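Local structure of Lv-ranaspumin (Lv-RSN-1) (Leptodactylus vastus, 4K82) at residues 32-37 and 108-113; 139-144 and 160-165; 179-184 and 192-197. The protein probably acts as a surfactant, lowering surface tension so that the frog's foam nest can form and last. All coordinates share one frame; numbering follows the deposited sequence.

Contact 1: residues 32-37 and 108-113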
ATOM      1  N   GLU A  32      -3.528  -4.783   1.890  1.00 17.28           N
ATOM      2  CA  GLU A  32      -4.337  -3.577   1.989  1.00 18.65           C
ATOM      3  C   GLU A  32      -4.412  -3.066   3.427  1.00 18.11           C
ATOM      4  O   GLU A  32      -4.395  -1.853   3.663  1.00 18.94           O
ATOM      5  CB  GLU A  32      -5.742  -3.832   1.442  1.00 21.24           C
ATOM      6  CG  GLU A  32      -5.757  -4.099  -0.060  1.00 24.93           C
ATOM      7  CD  GLU A  32      -7.148  -4.383  -0.590  1.00 36.02           C
ATOM      8  OE1 GLU A  32      -7.823  -5.275  -0.033  1.00 41.96           O
ATOM      9  OE2 GLU A  32      -7.560  -3.711  -1.558  1.00 45.69           O
ATOM     10  N   LEU A  33      -4.511  -3.991   4.383  1.00 18.26           N
ATOM     11  CA  LEU A  33      -4.558  -3.610   5.786  1.00 16.84           C
ATOM     12  C   LEU A  33      -3.234  -3.007   6.212  1.00 18.29           C
ATOM     13  O   LEU A  33      -3.217  -2.057   6.996  1.00 18.39           O
ATOM     14  CB  LEU A  33      -4.900  -4.800   6.693  1.00 16.23           C
ATOM     15  CG  LEU A  33      -6.322  -5.324   6.520  1.00 17.97           C
ATOM     16  CD1 LEU A  33      -6.546  -6.509   7.458  1.00 19.22           C
ATOM     17  CD2 LEU A  33      -7.345  -4.218   6.775  1.00 20.84           C
ATOM     18  N   ALA A  34      -2.130  -3.567   5.717  1.00 18.52           N
ATOM     19  CA  ALA A  34      -0.808  -3.057   6.070  1.00 16.79           C
ATOM     20  C   ALA A  34      -0.671  -1.614   5.590  1.00 16.28           C
ATOM     21  O   ALA A  34      -0.156  -0.760   6.303  1.00 17.59           O
ATOM     22  CB  ALA A  34       0.291  -3.935   5.472  1.00 19.81           C
ATOM     23  N   VAL A  35      -1.143  -1.338   4.381  1.00 16.02           N
ATOM     24  CA  VAL A  35      -1.116   0.018   3.852  1.00 14.44           C
ATOM     25  C   VAL A  35      -1.898   0.980   4.737  1.00 19.64           C
ATOM     26  O   VAL A  35      -1.397   2.039   5.104  1.00 17.38           O
ATOM     27  CB  VAL A  35      -1.674   0.066   2.424  1.00 16.63           C
ATOM     28  CG1 VAL A  35      -1.833   1.505   1.965  1.00 19.36           C
ATOM     29  CG2 VAL A  35      -0.772  -0.731   1.476  1.00 18.02           C
ATOM     30  N   ILE A  36      -3.118   0.599   5.098  1.00 19.49           N
ATOM     31  CA  ILE A  36      -3.956   1.436   5.949  1.00 17.61           C
ATOM     32  C   ILE A  36      -3.341   1.673   7.322  1.00 17.28           C
ATOM     33  O   ILE A  36      -3.232   2.812   7.776  1.00 17.27           O
ATOM     34  CB  ILE A  36      -5.332   0.805   6.096  1.00 17.30           C
ATOM     35  CG1 ILE A  36      -6.019   0.805   4.735  1.00 21.00           C
ATOM     36  CG2 ILE A  36      -6.176   1.574   7.120  1.00 18.00           C
ATOM     37  CD1 ILE A  36      -7.256  -0.084   4.690  1.00 20.33           C
ATOM     38  N   ILE A  37      -2.918   0.591   7.965  1.00 16.36           N
ATOM     39  CA  ILE A  37      -2.310   0.689   9.285  1.00 14.44           C
ATOM     40  C   ILE A  37      -1.043   1.549   9.258  1.00 18.19           C
ATOM     41  O   ILE A  37      -0.849   2.436  10.085  1.00 17.51           O
ATOM     42  CB  ILE A  37      -1.988  -0.713   9.839  1.00 16.75           C
ATOM     43  CG1 ILE A  37      -3.291  -1.411  10.251  1.00 18.69           C
ATOM     44  CG2 ILE A  37      -1.081  -0.611  11.051  1.00 19.60           C
ATOM     45  CD1 ILE A  37      -3.166  -2.927  10.323  1.00 21.65           C
ATOM     46  N   THR A 108       6.777 -10.677   7.406  1.00 34.98           N
ATOM     47  CA  THR A 108       7.721 -10.309   6.361  1.00 38.45           C
ATOM     48  C   THR A 108       7.013  -9.506   5.272  1.00 28.63           C
ATOM     49  O   THR A 108       7.523  -8.486   4.807  1.00 28.08           O
ATOM     50  CB  THR A 108       8.402 -11.539   5.745  1.00 42.11           C
ATOM     51  OG1 THR A 108       9.123 -12.237   6.769  1.00 39.12           O
ATOM     52  CG2 THR A 108       9.363 -11.110   4.648  1.00 38.00           C
ATOM     53  N   VAL A 109       5.832  -9.974   4.870  1.00 31.57           N
ATOM     54  CA  VAL A 109       5.024  -9.260   3.890  1.00 31.01           C
ATOM     55  C   VAL A 109       4.522  -7.961   4.503  1.00 24.60           C
ATOM     56  O   VAL A 109       4.651  -6.893   3.905  1.00 22.98           O
ATOM     57  CB  VAL A 109       3.831 -10.112   3.404  1.00 30.62           C
ATOM     58  CG1 VAL A 109       2.835  -9.255   2.631  1.00 28.66           C
ATOM     59  CG2 VAL A 109       4.321 -11.263   2.541  1.00 36.72           C
ATOM     60  N   PHE A 110       3.968  -8.052   5.710  1.00 27.94           N
ATOM     61  CA  PHE A 110       3.464  -6.865   6.391  1.00 25.15           C
ATOM     62  C   PHE A 110       4.513  -5.758   6.491  1.00 23.86           C
ATOM     63  O   PHE A 110       4.253  -4.612   6.131  1.00 22.40           O
ATOM     64  CB  PHE A 110       2.953  -7.212   7.792  1.00 23.61           C
ATOM     65  CG  PHE A 110       2.192  -6.091   8.445  1.00 27.04           C
ATOM     66  CD1 PHE A 110       2.861  -5.070   9.101  1.00 29.23           C
ATOM     67  CD2 PHE A 110       0.806  -6.051   8.389  1.00 28.80           C
ATOM     68  CE1 PHE A 110       2.169  -4.028   9.691  1.00 26.98           C
ATOM     69  CE2 PHE A 110       0.107  -5.011   8.989  1.00 25.92           C
ATOM     70  CZ  PHE A 110       0.789  -4.003   9.639  1.00 28.03           C
ATOM     71  N   ASN A 111       5.700  -6.105   6.972  1.00 26.25           N
ATOM     72  CA  ASN A 111       6.744  -5.107   7.167  1.00 25.51           C
ATOM     73  C   ASN A 111       7.271  -4.533   5.854  1.00 21.91           C
ATOM     74  O   ASN A 111       7.573  -3.340   5.773  1.00 22.72           O
ATOM     75  CB  ASN A 111       7.890  -5.677   8.011  1.00 28.05           C
ATOM     76  CG  ASN A 111       7.463  -5.977   9.436  1.00 32.20           C
ATOM     77  OD1 ASN A 111       6.494  -5.401   9.934  1.00 30.60           O
ATOM     78  ND2 ASN A 111       8.181  -6.880  10.102  1.00 36.21           N
ATOM     79  N   ALA A 112       7.355  -5.373   4.825  1.00 23.75           N
ATOM     80  CA  ALA A 112       7.809  -4.919   3.514  1.00 24.62           C
ATOM     81  C   ALA A 112       6.813  -3.926   2.930  1.00 22.03           C
ATOM     82  O   ALA A 112       7.195  -2.914   2.350  1.00 21.56           O
ATOM     83  CB  ALA A 112       7.998  -6.101   2.568  1.00 26.46           C
ATOM     84  N   VAL A 113       5.525  -4.227   3.081  1.00 20.88           N
ATOM     85  CA  VAL A 113       4.474  -3.307   2.633  1.00 21.46           C
ATOM     86  C   VAL A 113       4.500  -2.013   3.451  1.00 21.00           C
ATOM     87  O   VAL A 113       4.339  -0.914   2.914  1.00 20.60           O
ATOM     88  CB  VAL A 113       3.083  -3.959   2.738  1.00 18.98           C
ATOM     89  CG1 VAL A 113       1.996  -2.941   2.444  1.00 21.66           C
ATOM     90  CG2 VAL A 113       2.972  -5.147   1.781  1.00 19.87           C
TER

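Contact 2: residues 139-144 and 160-165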
ATOM      1  N   LYS A 139       0.304  -3.997  -8.394  1.00 23.88           N
ATOM      2  CA  LYS A 139      -0.161  -4.956  -9.397  1.00 21.46           C
ATOM      3  C   LYS A 139       0.410  -4.643 -10.781  1.00 20.68           C
ATOM      4  O   LYS A 139       0.910  -5.537 -11.475  1.00 22.62           O
ATOM      5  CB  LYS A 139      -1.695  -4.971  -9.461  1.00 21.92           C
ATOM      6  CG  LYS A 139      -2.391  -5.537  -8.246  1.00 29.60           C
ATOM      7  CD  LYS A 139      -3.896  -5.314  -8.384  1.00 32.98           C
ATOM      8  CE  LYS A 139      -4.668  -5.838  -7.189  1.00 37.62           C
ATOM      9  NZ  LYS A 139      -4.857  -7.308  -7.261  1.00 36.54           N
ATOM     10  N   ASP A 140       0.336  -3.382 -11.190  1.00 20.62           N
ATOM     11  CA  ASP A 140       0.869  -2.976 -12.489  1.00 19.99           C
ATOM     12  C   ASP A 140       2.376  -3.210 -12.582  1.00 23.94           C
ATOM     13  O   ASP A 140       2.888  -3.675 -13.603  1.00 23.77           O
ATOM     14  CB  ASP A 140       0.581  -1.501 -12.748  1.00 24.68           C
ATOM     15  CG  ASP A 140      -0.863  -1.248 -13.110  1.00 35.10           C
ATOM     16  OD1 ASP A 140      -1.441  -2.097 -13.818  1.00 36.71           O
ATOM     17  OD2 ASP A 140      -1.416  -0.211 -12.679  1.00 38.54           O
ATOM     18  N   LEU A 141       3.092  -2.895 -11.513  1.00 18.98           N
ATOM     19  CA  LEU A 141       4.537  -3.142 -11.503  1.00 17.03           C
ATOM     20  C   LEU A 141       4.843  -4.626 -11.588  1.00 22.58           C
ATOM     21  O   LEU A 141       5.744  -5.037 -12.320  1.00 22.05           O
ATOM     22  CB  LEU A 141       5.181  -2.565 -10.236  1.00 14.99           C
ATOM     23  CG  LEU A 141       5.216  -1.042 -10.122  1.00 18.46           C
ATOM     24  CD1 LEU A 141       5.871  -0.641  -8.790  1.00 21.99           C
ATOM     25  CD2 LEU A 141       5.938  -0.397 -11.301  1.00 20.63           C
ATOM     26  N   LYS A 142       4.080  -5.434 -10.860  1.00 20.79           N
ATOM     27  CA  LYS A 142       4.315  -6.875 -10.821  1.00 22.23           C
ATOM     28  C   LYS A 142       4.188  -7.520 -12.207  1.00 23.10           C
ATOM     29  O   LYS A 142       4.957  -8.424 -12.550  1.00 26.22           O
ATOM     30  CB  LYS A 142       3.369  -7.552  -9.824  1.00 24.23           C
ATOM     31  CG  LYS A 142       3.663  -9.027  -9.581  1.00 27.39           C
ATOM     32  CD  LYS A 142       2.688  -9.604  -8.555  1.00 29.50           C
ATOM     33  CE  LYS A 142       2.936 -11.074  -8.273  1.00 30.72           C
ATOM     34  NZ  LYS A 142       4.306 -11.319  -7.737  1.00 30.93           N
ATOM     35  N   TYR A 143       3.247  -7.041 -13.015  1.00 23.76           N
ATOM     36  CA  TYR A 143       2.963  -7.698 -14.292  1.00 24.65           C
ATOM     37  C   TYR A 143       3.484  -6.975 -15.539  1.00 31.58           C
ATOM     38  O   TYR A 143       3.498  -7.547 -16.634  1.00 26.98           O
ATOM     39  CB  TYR A 143       1.462  -8.012 -14.412  1.00 26.67           C
ATOM     40  CG  TYR A 143       1.008  -9.017 -13.372  1.00 31.45           C
ATOM     41  CD1 TYR A 143       1.239 -10.376 -13.545  1.00 30.87           C
ATOM     42  CD2 TYR A 143       0.382  -8.603 -12.200  1.00 28.94           C
ATOM     43  CE1 TYR A 143       0.840 -11.300 -12.591  1.00 33.50           C
ATOM     44  CE2 TYR A 143      -0.019  -9.519 -11.243  1.00 30.76           C
ATOM     45  CZ  TYR A 143       0.210 -10.863 -11.440  1.00 39.26           C
ATOM     46  OH  TYR A 143      -0.195 -11.769 -10.482  1.00 43.26           O
ATOM     47  N   LYS A 144       3.939  -5.737 -15.385  1.00 22.71           N
ATOM     48  CA  LYS A 144       4.363  -4.956 -16.544  1.00 22.82           C
ATOM     49  C   LYS A 144       5.787  -4.414 -16.454  1.00 22.34           C
ATOM     50  O   LYS A 144       6.360  -4.027 -17.477  1.00 26.01           O
ATOM     51  CB  LYS A 144       3.404  -3.790 -16.787  1.00 25.82           C
ATOM     52  CG  LYS A 144       1.928  -4.198 -16.911  1.00 26.43           C
ATOM     53  CD  LYS A 144       1.022  -2.970 -17.000  1.00 35.16           C
ATOM     54  CE  LYS A 144      -0.434  -3.371 -17.240  1.00 33.06           C
ATOM     55  NZ  LYS A 144      -1.289  -2.196 -17.565  1.00 38.34           N
ATOM     56  N   LYS A 160       6.006   4.447 -18.053  1.00 22.54           N
ATOM     57  CA  LYS A 160       5.536   5.804 -18.321  1.00 22.94           C
ATOM     58  C   LYS A 160       4.030   5.927 -18.085  1.00 24.07           C
ATOM     59  O   LYS A 160       3.564   6.879 -17.457  1.00 27.54           O
ATOM     60  CB  LYS A 160       5.880   6.204 -19.755  1.00 31.99           C
ATOM     61  CG  LYS A 160       5.912   7.697 -20.003  1.00 36.36           C
ATOM     62  CD  LYS A 160       6.484   8.022 -21.381  1.00 44.36           C
ATOM     63  CE  LYS A 160       7.724   7.185 -21.702  1.00 48.25           C
ATOM     64  NZ  LYS A 160       8.583   7.797 -22.759  1.00 50.06           N
ATOM     65  N   ILE A 161       3.284   4.952 -18.591  1.00 23.58           N
ATOM     66  CA  ILE A 161       1.838   4.914 -18.420  1.00 28.84           C
ATOM     67  C   ILE A 161       1.484   4.788 -16.942  1.00 27.37           C
ATOM     68  O   ILE A 161       0.592   5.479 -16.436  1.00 27.74           O
ATOM     69  CB  ILE A 161       1.236   3.732 -19.205  1.00 28.98           C
ATOM     70  CG1 ILE A 161       1.287   4.027 -20.707  1.00 31.64           C
ATOM     71  CG2 ILE A 161      -0.189   3.433 -18.738  1.00 27.39           C
ATOM     72  CD1 ILE A 161       1.077   2.806 -21.584  1.00 37.12           C
ATOM     73  N   ILE A 162       2.206   3.920 -16.243  1.00 19.13           N
ATOM     74  CA  ILE A 162       1.917   3.664 -14.838  1.00 23.28           C
ATOM     75  C   ILE A 162       2.186   4.893 -13.977  1.00 26.61           C
ATOM     76  O   ILE A 162       1.362   5.271 -13.132  1.00 25.69           O
ATOM     77  CB  ILE A 162       2.737   2.461 -14.311  1.00 24.59           C
ATOM     78  CG1 ILE A 162       2.225   1.160 -14.932  1.00 25.44           C
ATOM     79  CG2 ILE A 162       2.654   2.382 -12.773  1.00 25.02           C
ATOM     80  CD1 ILE A 162       3.205  -0.001 -14.825  1.00 25.86           C
ATOM     81  N   LEU A 163       3.337   5.523 -14.177  1.00 23.63           N
ATOM     82  CA  LEU A 163       3.705   6.668 -13.352  1.00 23.67           C
ATOM     83  C   LEU A 163       2.830   7.875 -13.613  1.00 36.04           C
ATOM     84  O   LEU A 163       2.655   8.719 -12.730  1.00 32.31           O
ATOM     85  CB  LEU A 163       5.166   7.044 -13.548  1.00 23.77           C
ATOM     86  CG  LEU A 163       6.149   5.951 -13.147  1.00 23.36           C
ATOM     87  CD1 LEU A 163       7.565   6.385 -13.465  1.00 27.25           C
ATOM     88  CD2 LEU A 163       6.013   5.578 -11.677  1.00 31.27           C
ATOM     89  N   GLU A 164       2.288   7.958 -14.823  1.00 29.66           N
ATOM     90  CA  GLU A 164       1.435   9.081 -15.176  1.00 33.91           C
ATOM     91  C   GLU A 164       0.168   9.116 -14.319  1.00 38.82           C
ATOM     92  O   GLU A 164      -0.388  10.185 -14.064  1.00 36.99           O
ATOM     93  CB  GLU A 164       1.087   9.061 -16.661  1.00 33.63           C
ATOM     94  CG  GLU A 164       0.763  10.442 -17.178  1.00 41.71           C
ATOM     95  CD  GLU A 164       0.531  10.468 -18.661  1.00 39.32           C
ATOM     96  OE1 GLU A 164      -0.015   9.476 -19.188  1.00 39.24           O
ATOM     97  OE2 GLU A 164       0.903  11.482 -19.296  1.00 35.52           O
ATOM     98  N   ARG A 165      -0.269   7.948 -13.858  1.00 36.86           N
ATOM     99  CA  ARG A 165      -1.447   7.861 -12.996  1.00 39.32           C
ATOM    100  C   ARG A 165      -1.099   8.058 -11.522  1.00 39.44           C
ATOM    101  O   ARG A 165      -1.971   8.333 -10.696  1.00 45.36           O
ATOM    102  CB  ARG A 165      -2.154   6.521 -13.194  1.00 42.82           C
ATOM    103  CG  ARG A 165      -2.428   6.173 -14.647  1.00 45.79           C
ATOM    104  CD  ARG A 165      -3.085   4.805 -14.740  1.00 52.42           C
ATOM    105  NE  ARG A 165      -2.411   3.853 -13.861  1.00 57.32           N
ATOM    106  CZ  ARG A 165      -1.832   2.728 -14.269  1.00 53.16           C
ATOM    107  NH1 ARG A 165      -1.856   2.386 -15.553  1.00 50.20           N
ATOM    108  NH2 ARG A 165      -1.239   1.936 -13.386  1.00 47.53           N
TER
HETATM  109  O   HOH W   1      -0.710  -0.062 -16.543  1.00 34.55           O

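Contact 3: residues 179-184 and 192-197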
ATOM      1  N   PHE A 179      11.736  11.021 -17.979  1.00 26.38           N
ATOM      2  CA  PHE A 179      11.985  10.041 -19.035  1.00 25.20           C
ATOM      3  C   PHE A 179      13.010  10.457 -20.078  1.00 24.62           C
ATOM      4  O   PHE A 179      13.457   9.628 -20.873  1.00 28.01           O
ATOM      5  CB  PHE A 179      10.683   9.553 -19.655  1.00 23.57           C
ATOM      6  CG  PHE A 179      10.007   8.493 -18.834  1.00 29.01           C
ATOM      7  CD1 PHE A 179       9.160   8.837 -17.789  1.00 27.92           C
ATOM      8  CD2 PHE A 179      10.262   7.152 -19.077  1.00 29.77           C
ATOM      9  CE1 PHE A 179       8.557   7.856 -17.017  1.00 26.95           C
ATOM     10  CE2 PHE A 179       9.650   6.164 -18.317  1.00 26.47           C
ATOM     11  CZ  PHE A 179       8.803   6.516 -17.285  1.00 27.84           C
ATOM     12  N   LYS A 180      13.415  11.723 -20.076  1.00 23.78           N
ATOM     13  CA  LYS A 180      14.591  12.109 -20.846  1.00 22.05           C
ATOM     14  C   LYS A 180      15.823  11.405 -20.297  1.00 29.44           C
ATOM     15  O   LYS A 180      16.826  11.248 -20.988  1.00 29.09           O
ATOM     16  CB  LYS A 180      14.795  13.625 -20.825  1.00 25.55           C
ATOM     17  CG  LYS A 180      13.844  14.369 -21.738  1.00 27.29           C
ATOM     18  CD  LYS A 180      13.866  15.870 -21.504  1.00 34.14           C
ATOM     19  CE  LYS A 180      12.635  16.510 -22.145  1.00 32.68           C
ATOM     20  NZ  LYS A 180      12.280  17.820 -21.533  1.00 43.43           N
ATOM     21  N   ASN A 181      15.722  10.965 -19.047  1.00 25.23           N
ATOM     22  CA  ASN A 181      16.830  10.363 -18.325  1.00 23.24           C
ATOM     23  C   ASN A 181      16.677   8.866 -18.052  1.00 22.29           C
ATOM     24  O   ASN A 181      17.376   8.301 -17.206  1.00 28.14           O
ATOM     25  CB  ASN A 181      17.011  11.106 -17.007  1.00 20.99           C
ATOM     26  CG  ASN A 181      17.547  12.504 -17.212  1.00 23.59           C
ATOM     27  OD1 ASN A 181      18.758  12.700 -17.320  1.00 29.60           O
ATOM     28  ND2 ASN A 181      16.649  13.481 -17.282  1.00 24.23           N
ATOM     29  N   ILE A 182      15.763   8.223 -18.763  1.00 24.49           N
ATOM     30  CA  ILE A 182      15.598   6.786 -18.614  1.00 19.97           C
ATOM     31  C   ILE A 182      15.876   6.131 -19.964  1.00 26.80           C
ATOM     32  O   ILE A 182      15.253   6.475 -20.965  1.00 28.28           O
ATOM     33  CB  ILE A 182      14.202   6.417 -18.086  1.00 19.88           C
ATOM     34  CG1 ILE A 182      13.981   7.042 -16.701  1.00 19.88           C
ATOM     35  CG2 ILE A 182      14.031   4.898 -18.021  1.00 27.82           C
ATOM     36  CD1 ILE A 182      12.594   6.758 -16.118  1.00 25.13           C
ATOM     37  N   PHE A 183      16.846   5.222 -19.974  1.00 23.59           N
ATOM     38  CA  PHE A 183      17.382   4.659 -21.212  1.00 27.01           C
ATOM     39  C   PHE A 183      17.531   3.159 -21.073  1.00 23.65           C
ATOM     40  O   PHE A 183      17.678   2.637 -19.981  1.00 24.76           O
ATOM     41  CB  PHE A 183      18.803   5.170 -21.487  1.00 31.19           C
ATOM     42  CG  PHE A 183      18.928   6.653 -21.641  1.00 38.99           C
ATOM     43  CD1 PHE A 183      19.097   7.468 -20.529  1.00 32.61           C
ATOM     44  CD2 PHE A 183      18.957   7.229 -22.903  1.00 42.96           C
ATOM     45  CE1 PHE A 183      19.244   8.836 -20.669  1.00 35.84           C
ATOM     46  CE2 PHE A 183      19.106   8.600 -23.054  1.00 47.62           C
ATOM     47  CZ  PHE A 183      19.248   9.406 -21.933  1.00 42.26           C
ATOM     48  N   VAL A 184      17.568   2.465 -22.200  1.00 24.33           N
ATOM     49  CA  VAL A 184      18.118   1.125 -22.194  1.00 20.50           C
ATOM     50  C   VAL A 184      19.625   1.267 -22.363  1.00 23.74           C
ATOM     51  O   VAL A 184      20.083   1.982 -23.250  1.00 25.05           O
ATOM     52  CB  VAL A 184      17.576   0.286 -23.342  1.00 22.80           C
ATOM     53  CG1 VAL A 184      18.118  -1.120 -23.233  1.00 21.77           C
ATOM     54  CG2 VAL A 184      16.048   0.255 -23.287  1.00 26.32           C
ATOM     55  N   GLU A 192      19.231   7.652 -15.199  1.00 24.21           N
ATOM     56  CA  GLU A 192      20.343   8.601 -15.146  1.00 26.99           C
ATOM     57  C   GLU A 192      19.898   9.952 -14.588  1.00 31.09           C
ATOM     58  O   GLU A 192      18.707  10.258 -14.555  1.00 26.34           O
ATOM     59  CB  GLU A 192      20.963   8.735 -16.545  1.00 30.08           C
ATOM     60  CG  GLU A 192      21.477   7.397 -17.087  1.00 35.51           C
ATOM     61  CD  GLU A 192      21.775   7.407 -18.580  1.00 49.62           C
ATOM     62  OE1 GLU A 192      22.144   8.478 -19.116  1.00 52.19           O
ATOM     63  OE2 GLU A 192      21.635   6.334 -19.217  1.00 46.43           O
ATOM     64  N   GLY A 193      20.859  10.749 -14.128  1.00 34.43           N
ATOM     65  CA  GLY A 193      20.578  12.079 -13.604  1.00 39.00           C
ATOM     66  C   GLY A 193      19.437  12.174 -12.605  1.00 27.67           C
ATOM     67  O   GLY A 193      19.399  11.458 -11.604  1.00 27.02           O
ATOM     68  N   ILE A 194      18.480  13.052 -12.893  1.00 27.80           N
ATOM     69  CA  ILE A 194      17.351  13.276 -11.986  1.00 21.10           C
ATOM     70  C   ILE A 194      16.390  12.080 -11.861  1.00 24.73           C
ATOM     71  O   ILE A 194      15.500  12.086 -11.012  1.00 25.72           O
ATOM     72  CB  ILE A 194      16.570  14.543 -12.375  1.00 26.90           C
ATOM     73  CG1 ILE A 194      15.979  14.388 -13.780  1.00 28.20           C
ATOM     74  CG2 ILE A 194      17.486  15.760 -12.304  1.00 28.64           C
ATOM     75  CD1 ILE A 194      15.273  15.638 -14.295  1.00 32.27           C
ATOM     76  N   ALA A 195      16.578  11.055 -12.696  1.00 27.09           N
ATOM     77  CA  ALA A 195      15.742   9.854 -12.644  1.00 20.76           C
ATOM     78  C   ALA A 195      16.293   8.777 -11.695  1.00 19.32           C
ATOM     79  O   ALA A 195      15.630   7.779 -11.427  1.00 17.97           O
ATOM     80  CB  ALA A 195      15.555   9.273 -14.046  1.00 19.92           C
ATOM     81  N   LYS A 196      17.498   8.991 -11.170  1.00 21.51           N
ATOM     82  CA  LYS A 196      18.114   7.989 -10.304  1.00 21.88           C
ATOM     83  C   LYS A 196      17.326   7.644  -9.024  1.00 19.80           C
ATOM     84  O   LYS A 196      17.217   6.467  -8.678  1.00 23.50           O
ATOM     85  CB  LYS A 196      19.575   8.357  -9.983  1.00 21.93           C
ATOM     86  CG  LYS A 196      20.312   7.305  -9.158  1.00 27.61           C
ATOM     87  CD  LYS A 196      20.358   5.955  -9.875  1.00 30.72           C
ATOM     88  CE  LYS A 196      21.614   5.140  -9.514  1.00 40.88           C
ATOM     89  NZ  LYS A 196      21.801   4.906  -8.041  1.00 32.76           N
ATOM     90  N   PRO A 197      16.768   8.652  -8.312  1.00 23.38           N
ATOM     91  CA  PRO A 197      15.948   8.314  -7.142  1.00 25.46           C
ATOM     92  C   PRO A 197      14.756   7.400  -7.463  1.00 23.28           C
ATOM     93  O   PRO A 197      14.501   6.460  -6.707  1.00 21.38           O
ATOM     94  CB  PRO A 197      15.458   9.687  -6.665  1.00 27.02           C
ATOM     95  CG  PRO A 197      16.568  10.611  -7.043  1.00 25.41           C
ATOM     96  CD  PRO A 197      17.030  10.104  -8.386  1.00 27.30           C
TER
HETATM   97  O   HOH W   2      19.445  14.767 -15.456  1.00 35.52           O

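Contact 1: residues 32-37 and 108-113
Ala34 and Phe110 meet through a CH-pi contact in which the alanine methyl sits over one face of the ring, Ala34 CB lying 3.9 Å from the Phe110 centroid and 25° off the ring normal. The methyl is displaced toward the rim, with Phe110 CD2 3.6 Å from Ala34 CB, and Phe110 CE2 lies equally close to Ala34 CA. Phe110 CB does not aim at the partner helix; a chi1 of -169° turns CG to the side of the carbonyl carbon and carries the ring across the gap.

Helix 29-42 and helix 107-121 here run in the same general direction, the short axes crossing at -45° with a closest approach of 8.9 Å. Ala34 CA and Phe110 CA, 5.7 Å apart, form the nearest backbone pair, an approach suited to the small alanine. This is helix-to-helix packing in the interior of an all-alpha fold, and the disulfide between Cys38 and Cys114 ties the same two helices one residue beyond each segment.

The other contacts are between aliphatic groups or at the ring edge. Val113 CG1 touches two partners, Ala34 CB at 3.6 Å and Val35 CG2 at 3.7 Å, and the two valine side chains cross at about a right angle. Although Val35 CB points away, its CG2 branch, beside the backbone N, still reaches Val113. Ile37 CD1 approaches near the ring plane, 4.1 Å from Phe110 CE2. From helix 89-102, Leu100 touches both Ile37 and Phe110, and the Tyr97 ring also meets Phe110.

Contact 2: residues 139-144 and 160-165
With chi1 at -70° and chi2 extended, Ile162 reaches straight out toward helix 133-144 and sets its terminal CD1 3.7 Å from Asp140 CB, while a bend at chi3 of -44° folds the Arg165 chain so that its guanidinium comes back over its own helix to present its edge to the Asp140 carboxylate. The guanidinium plane passes 3.8 Å from Ile162 CA, which lies below one face toward the rim, leaving the edge for the acid.

Asp140 and Arg165 come from opposite directions and form a salt bridge, but Asp140 OD2 and Arg165 NH2 are implausibly close in the model, so its exact geometry is doubtful. As modelled, OD2 lies near the guanidinium plane on the NH2 side, and the two flat groups are turned 53° from each other. The other carboxylate oxygen, Asp140 OD1, has a long ionic partner in Lys144 NZ, 3.8 Å away and one helical turn on. The aspartate thus sits between two cations in a salt-bridge network, and its negative charge probably steadies both; Lys144 NZ and Arg165 NH1 stand 5.0 Å apart. A water accepts from Arg165 NH1 at 2.9 Å and lies in the guanidinium plane; its very short link to Lys144 is less certain.

Beneath this network the packing is apolar. Ile162 CD1 also meets the aliphatic base of Lys144, at 4.3 Å from Lys144 CB, while Leu141 CD2 stands at 4.5 Å from the same Ile162 CD1.

The two helices are successive and run almost exactly antiparallel, a helical hairpin. Leu141 leans on Leu202 and Leu206 of helix 196-212, Ile162 rests on Phe137, and Leu163 faces helix 175-180.

Contact 3: residues 179-184 and 192-197
Glu192 N donates to Asn181 O across 2.8 Å, a nearly straight hydrogen bond with an angle of 166° at the hydrogen. It lies just past the two-stranded antiparallel hairpin of strands 182-185 and 188-191, where Phe183 and Ser190 are backbone partners, and it closes the base of the hairpin where the chain heads into helix 196-212.

The side chain of Asn181 stands next to this bond. Its CB lies 3.8 Å from Ala195 CB, and a water joins Asn181 OD1, at 2.9 Å, to Ile194 N, at 3.2 Å, donating to the oxygen and accepting from the amide. Asn181 ND2 is hydrogen-bonded to the carbonyl of Asp177, which fixes the rotation of the amide group, and rests against Ile194 CG1 at 3.7 Å. Ala195 CB also packs on Ile182 CG1, 3.8 Å away, the buried side of the junction.

On the outer side the extended Glu192 chain runs across Phe183 at about a right angle. Glu192 OE2 comes obliquely to within 3.1 Å of Phe183 CD1, the carboxylate and ring planes only 15° apart, and the same oxygen is hydrogen-bonded to Ser190 OG.

A direct main-chain bond and a water bridge span the junction, which is therefore probably set more by directional polar bonds than by the Ile182-Ala195 packing.

The three contacts grade from interior to surface. Contact 1 is wholly buried, its centre about 7 Å from the centre of the chain, and its segments meet through aliphatic and aromatic groups alone. Contact 2 is partly buried and mixed, pairing an isoleucine-centred patch with a charged network. Contact 3 lies furthest out, its centre about 25 Å from the centre of the chain, and relies on backbone and water-mediated bonds beside the small hairpin. Contact 1 stands apart from the others, whereas contacts 2 and 3 touch: Phe179 CZ is 3.5 Å from Lys160 CA, bringing helix 175-180 against helix 152-165. Helix 196-212 borders contacts 1 and 2 and begins in contact 3.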